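Local structure of TetR family transcriptional regulator (Mycobacterium smegmatis, 5XS9) at residues A55-L59 against Q104-I108; V96-F100 against I137-L141. The protein probably acts as a dimeric, DNA-binding transcriptional regulator of the TetR family that controls genes of biotin metabolism. All blocks are in the same frame, centred on the assembly; numbering follows the deposited sequence.

Contact 1 (A55-L59 against Q104-I108)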
loop_
_atom_site.group_PDB
_atom_site.type_symbol
_atom_site.label_atom_id
_atom_site.label_comp_id
_atom_site.label_asym_id
_atom_site.label_seq_id
_atom_site.Cartn_x
_atom_site.Cartn_y
_atom_site.Cartn_z
ATOM N N ALA A 55 -2.098 1.055 16.110
ATOM C CA ALA A 55 -2.844 1.698 14.943
ATOM C C ALA A 55 -3.938 2.693 15.433
ATOM O O ALA A 55 -3.995 3.858 14.993
ATOM C CB ALA A 55 -3.445 0.636 14.036
ATOM N N ASP A 56 -4.766 2.267 16.397
ATOM C CA ASP A 56 -5.836 3.174 16.902
ATOM C C ASP A 56 -5.330 4.353 17.639
ATOM O O ASP A 56 -5.904 5.417 17.558
ATOM C CB ASP A 56 -6.883 2.421 17.674
ATOM C CG ASP A 56 -7.653 1.506 16.761
ATOM O OD1 ASP A 56 -7.734 1.778 15.528
ATOM O OD2 ASP A 56 -8.180 0.522 17.215
ATOM N N HIS A 57 -4.169 4.212 18.241
ATOM C CA HIS A 57 -3.563 5.302 18.970
ATOM C C HIS A 57 -3.013 6.329 17.996
ATOM O O HIS A 57 -3.208 7.532 18.185
ATOM C CB HIS A 57 -2.441 4.747 19.870
ATOM C CG HIS A 57 -1.748 5.791 20.675
ATOM N ND1 HIS A 57 -0.414 6.083 20.524
ATOM C CD2 HIS A 57 -2.198 6.603 21.650
ATOM C CE1 HIS A 57 -0.079 7.057 21.345
ATOM N NE2 HIS A 57 -1.147 7.399 22.029
ATOM N N ILE A 58 -2.281 5.848 16.989
ATOM C CA ILE A 58 -1.765 6.634 15.838
ATOM C C ILE A 58 -2.903 7.404 15.139
ATOM O O ILE A 58 -2.715 8.504 14.656
ATOM C CB ILE A 58 -1.069 5.647 14.810
ATOM C CG1 ILE A 58 0.315 5.269 15.296
ATOM C CG2 ILE A 58 -0.886 6.173 13.410
ATOM C CD1 ILE A 58 0.870 4.092 14.497
ATOM N N LEU A 59 -4.056 6.803 15.045
ATOM C CA LEU A 59 -5.180 7.356 14.299
ATOM C C LEU A 59 -6.163 8.161 15.188
ATOM O O LEU A 59 -7.169 8.675 14.679
ATOM C CB LEU A 59 -5.982 6.171 13.667
ATOM C CG LEU A 59 -5.308 5.416 12.532
ATOM C CD1 LEU A 59 -6.118 4.208 12.122
ATOM C CD2 LEU A 59 -5.035 6.328 11.353
ATOM N N GLN A 104 -7.987 -5.340 12.931
ATOM C CA GLN A 104 -7.663 -5.026 14.329
ATOM C C GLN A 104 -7.654 -3.548 14.682
ATOM O O GLN A 104 -7.417 -3.209 15.850
ATOM C CB GLN A 104 -6.324 -5.659 14.707
ATOM C CG GLN A 104 -6.335 -7.169 14.650
ATOM C CD GLN A 104 -6.821 -7.843 15.939
ATOM O OE1 GLN A 104 -7.092 -7.205 16.886
ATOM N NE2 GLN A 104 -6.923 -9.146 15.929
ATOM N N SER A 105 -7.942 -2.675 13.720
ATOM C CA SER A 105 -8.040 -1.222 13.966
ATOM C C SER A 105 -9.512 -0.823 13.912
ATOM O O SER A 105 -10.146 -0.928 12.883
ATOM C CB SER A 105 -7.262 -0.405 12.928
ATOM O OG SER A 105 -7.527 1.016 12.967
ATOM N N VAL A 106 -10.004 -0.292 15.029
ATOM C CA VAL A 106 -11.350 0.262 15.142
ATOM C C VAL A 106 -11.430 1.619 14.446
ATOM O O VAL A 106 -12.429 1.950 13.832
ATOM C CB VAL A 106 -11.735 0.382 16.659
ATOM C CG1 VAL A 106 -13.047 1.136 16.857
ATOM C CG2 VAL A 106 -11.843 -1.025 17.246
ATOM N N VAL A 107 -10.398 2.438 14.532
ATOM C CA VAL A 107 -10.520 3.721 13.958
ATOM C C VAL A 107 -10.609 3.664 12.433
ATOM O O VAL A 107 -11.354 4.415 11.827
ATOM C CB VAL A 107 -9.412 4.654 14.439
ATOM C CG1 VAL A 107 -9.562 6.007 13.804
ATOM C CG2 VAL A 107 -9.489 4.818 15.983
ATOM N N ILE A 108 -9.823 2.820 11.792
ATOM C CA ILE A 108 -9.893 2.785 10.322
ATOM C C ILE A 108 -11.297 2.347 9.865
ATOM O O ILE A 108 -11.833 2.875 8.909
ATOM C CB ILE A 108 -8.750 1.890 9.728
ATOM C CG1 ILE A 108 -8.609 2.187 8.242
ATOM C CG2 ILE A 108 -9.014 0.431 9.980
ATOM C CD1 ILE A 108 -7.929 3.521 8.017
#

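Contact 2 (V96-F100 against I137-L141)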
loop_
_atom_site.group_PDB
_atom_site.type_symbol
_atom_site.label_atom_id
_atom_site.label_comp_id
_atom_site.label_asym_id
_atom_site.label_seq_id
_atom_site.Cartn_x
_atom_site.Cartn_y
_atom_site.Cartn_z
ATOM N N VAL A 96 -0.796 0.749 9.833
ATOM C CA VAL A 96 -2.284 0.901 9.660
ATOM C C VAL A 96 -2.823 0.029 8.545
ATOM O O VAL A 96 -3.883 -0.601 8.728
ATOM C CB VAL A 96 -2.735 2.330 9.539
ATOM C CG1 VAL A 96 -4.196 2.414 9.236
ATOM C CG2 VAL A 96 -2.376 3.049 10.861
ATOM N N SER A 97 -2.068 -0.097 7.437
ATOM C CA SER A 97 -2.439 -1.077 6.368
ATOM C C SER A 97 -2.603 -2.468 6.864
ATOM O O SER A 97 -3.585 -3.113 6.503
ATOM C CB SER A 97 -1.499 -1.114 5.177
ATOM O OG SER A 97 -1.418 0.205 4.681
ATOM N N ALA A 98 -1.594 -2.972 7.574
ATOM C CA ALA A 98 -1.650 -4.341 8.052
ATOM C C ALA A 98 -2.743 -4.509 9.117
ATOM O O ALA A 98 -3.431 -5.559 9.162
ATOM C CB ALA A 98 -0.283 -4.851 8.531
ATOM N N SER A 99 -3.005 -3.490 9.923
ATOM C CA SER A 99 -4.070 -3.621 10.897
ATOM C C SER A 99 -5.461 -3.548 10.315
ATOM O O SER A 99 -6.364 -4.199 10.807
ATOM C CB SER A 99 -3.935 -2.615 12.041
ATOM O OG SER A 99 -2.758 -2.907 12.786
ATOM N N PHE A 100 -5.656 -2.758 9.270
ATOM C CA PHE A 100 -6.891 -2.739 8.528
ATOM C C PHE A 100 -7.127 -4.119 7.946
ATOM O O PHE A 100 -8.229 -4.652 8.064
ATOM C CB PHE A 100 -6.808 -1.716 7.383
ATOM C CG PHE A 100 -8.031 -1.579 6.565
ATOM C CD1 PHE A 100 -9.293 -1.534 7.145
ATOM C CD2 PHE A 100 -7.927 -1.375 5.214
ATOM C CE1 PHE A 100 -10.437 -1.430 6.378
ATOM C CE2 PHE A 100 -9.059 -1.220 4.442
ATOM C CZ PHE A 100 -10.314 -1.230 5.018
ATOM N N ILE A 137 -9.797 4.446 0.674
ATOM C CA ILE A 137 -8.785 4.072 1.653
ATOM C C ILE A 137 -7.595 3.416 0.994
ATOM O O ILE A 137 -6.451 3.657 1.424
ATOM C CB ILE A 137 -9.370 3.168 2.777
ATOM C CG1 ILE A 137 -10.288 3.976 3.640
ATOM C CG2 ILE A 137 -8.300 2.559 3.633
ATOM C CD1 ILE A 137 -9.637 5.167 4.301
ATOM N N TYR A 138 -7.853 2.490 0.051
ATOM C CA TYR A 138 -6.759 1.839 -0.591
ATOM C C TYR A 138 -5.854 2.825 -1.299
ATOM O O TYR A 138 -4.622 2.657 -1.281
ATOM C CB TYR A 138 -7.226 0.761 -1.545
ATOM C CG TYR A 138 -7.942 -0.372 -0.886
ATOM C CD1 TYR A 138 -7.462 -0.950 0.263
ATOM C CD2 TYR A 138 -9.091 -0.926 -1.474
ATOM C CE1 TYR A 138 -8.149 -1.973 0.849
ATOM C CE2 TYR A 138 -9.743 -1.997 -0.919
ATOM C CZ TYR A 138 -9.255 -2.535 0.220
ATOM O OH TYR A 138 -9.910 -3.599 0.844
ATOM N N TYR A 139 -6.433 3.800 -1.943
ATOM C CA TYR A 139 -5.608 4.858 -2.522
ATOM C C TYR A 139 -4.716 5.574 -1.468
ATOM O O TYR A 139 -3.491 5.773 -1.664
ATOM C CB TYR A 139 -6.433 5.872 -3.295
ATOM C CG TYR A 139 -5.697 7.176 -3.562
ATOM C CD1 TYR A 139 -4.635 7.223 -4.437
ATOM C CD2 TYR A 139 -5.958 8.326 -2.813
ATOM C CE1 TYR A 139 -3.941 8.399 -4.669
ATOM C CE2 TYR A 139 -5.229 9.491 -3.005
ATOM C CZ TYR A 139 -4.212 9.537 -3.944
ATOM O OH TYR A 139 -3.475 10.714 -4.220
ATOM N N VAL A 140 -5.330 5.940 -0.372
ATOM C CA VAL A 140 -4.619 6.739 0.645
ATOM C C VAL A 140 -3.499 5.883 1.269
ATOM O O VAL A 140 -2.369 6.324 1.476
ATOM C CB VAL A 140 -5.543 7.206 1.766
ATOM C CG1 VAL A 140 -4.692 7.803 2.930
ATOM C CG2 VAL A 140 -6.558 8.165 1.251
ATOM N N LEU A 141 -3.788 4.629 1.532
ATOM C CA LEU A 141 -2.765 3.743 2.022
ATOM C C LEU A 141 -1.638 3.396 1.058
ATOM O O LEU A 141 -0.453 3.361 1.459
ATOM C CB LEU A 141 -3.386 2.451 2.652
ATOM C CG LEU A 141 -4.347 2.629 3.799
ATOM C CD1 LEU A 141 -4.994 1.256 4.050
ATOM C CD2 LEU A 141 -3.653 3.185 5.004
#

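Contact 1 (A55-L59 against Q104-I108)
D56, in the last turn of helix 47-58, comes closest in backbone to V107, with 5.6 Å between their CA atoms, and thus faces the first turn of helix 106-122. Its carboxylate accepts hydrogen bonds from N-H groups at that helix start. V106 N donates to the syn lone pair of D56 OD2 (3.0 Å, 157° at the hydrogen), while V107 N reaches D56 OD1 at 2.9 Å from above the carboxylate plane. S105 OG donates to D56 OD1 at 2.7 Å on the syn side, 22° out of the plane on the face opposite to V107 N, so three donors hold the group and fix its rotation.

S105 is also the N-cap: with OG turned anti to its own backbone N (chi1 169°), it accepts from I108 N at 3.1 Å. The carboxylate thus adds a second acceptor group at a helix N-terminus, where the helix dipole would be expected to favour its negative charge. In TetR-family proteins the helix after the helix-turn-helix leads into the regulatory domain, and here its end is pinned to that domain.

Beside the polar cluster, L59 CB lies 3.6 Å from V107 CG1, and L59 CD1 comes within 4.2 Å of I108 CB. L82 and L86 of helix 71-87 also pack on L59.

Contact 2 (V96-F100 against I137-L141)
Y138 CE1 comes to the edge of the F100 ring, near the plane of that ring and 3.8 Å from F100 CE2, and the two side chains cross at about a right angle. I137 CG2 approaches F100 CE2 obliquely at 3.9 Å, and L141 CD1 reaches F100 CD2, also obliquely, at 4.1 Å. I137, Y138 and L141, from about one turn of helix 129-155, thus all reach the phenyl group at CD2 or CE2, but only Y138 CE1 comes at its edge. The ring gets there because CG stands anti to the backbone N (chi1 -179°), which sends it out across the gap between the helices. R150 of the second subunit makes a cation-pi contact with it.

One turn back, S97 OG rests against the L141 side chain, 3.6 Å from L141 CB. This is a van der Waals contact; the hydroxyl finds its hydrogen-bond partner in its own helix, at the carbonyl of A93. V96 CG1 touches L141 CD2 more loosely, at 4.3 Å. Across the interface the Y138 hydroxyl is hydrogen-bonded to D146 of the second subunit, and the Y138 ring meets F143 of that subunit.

The short helical segments run roughly antiparallel, with 149° between their N-to-C directions and axes 11.3 Å apart, a spacing bridged by large apolar side chains. Helix 92-101 packs inside the all-helical regulatory domain against helix 129-155, whose Y138 and Y139 touch the second subunit, consistent with the helical dimer interface of TetR-family regulators.

The centres of contacts 1 and 2 lie about 11 Å apart, both within about 7 Å of the chain's centre, and their segments alternate in sequence: 55-59, 96-100, 104-108, 137-141. Helix 92-101, which carries 96-100, is followed directly by helix 106-122, and the two contacts touch at this junction. Q104 N is 2.9 Å from S99 O, a probable hydrogen bond, and I108 CG2 packs 3.5 Å from F100 CD1; A55 and L59 also reach S99 and V96. A continuous path of packing thus runs from helix 47-58, through helix 92-101, to helix 129-155 and the second subunit, consistent with a TetR-type coupling of DNA-binding and regulatory domains.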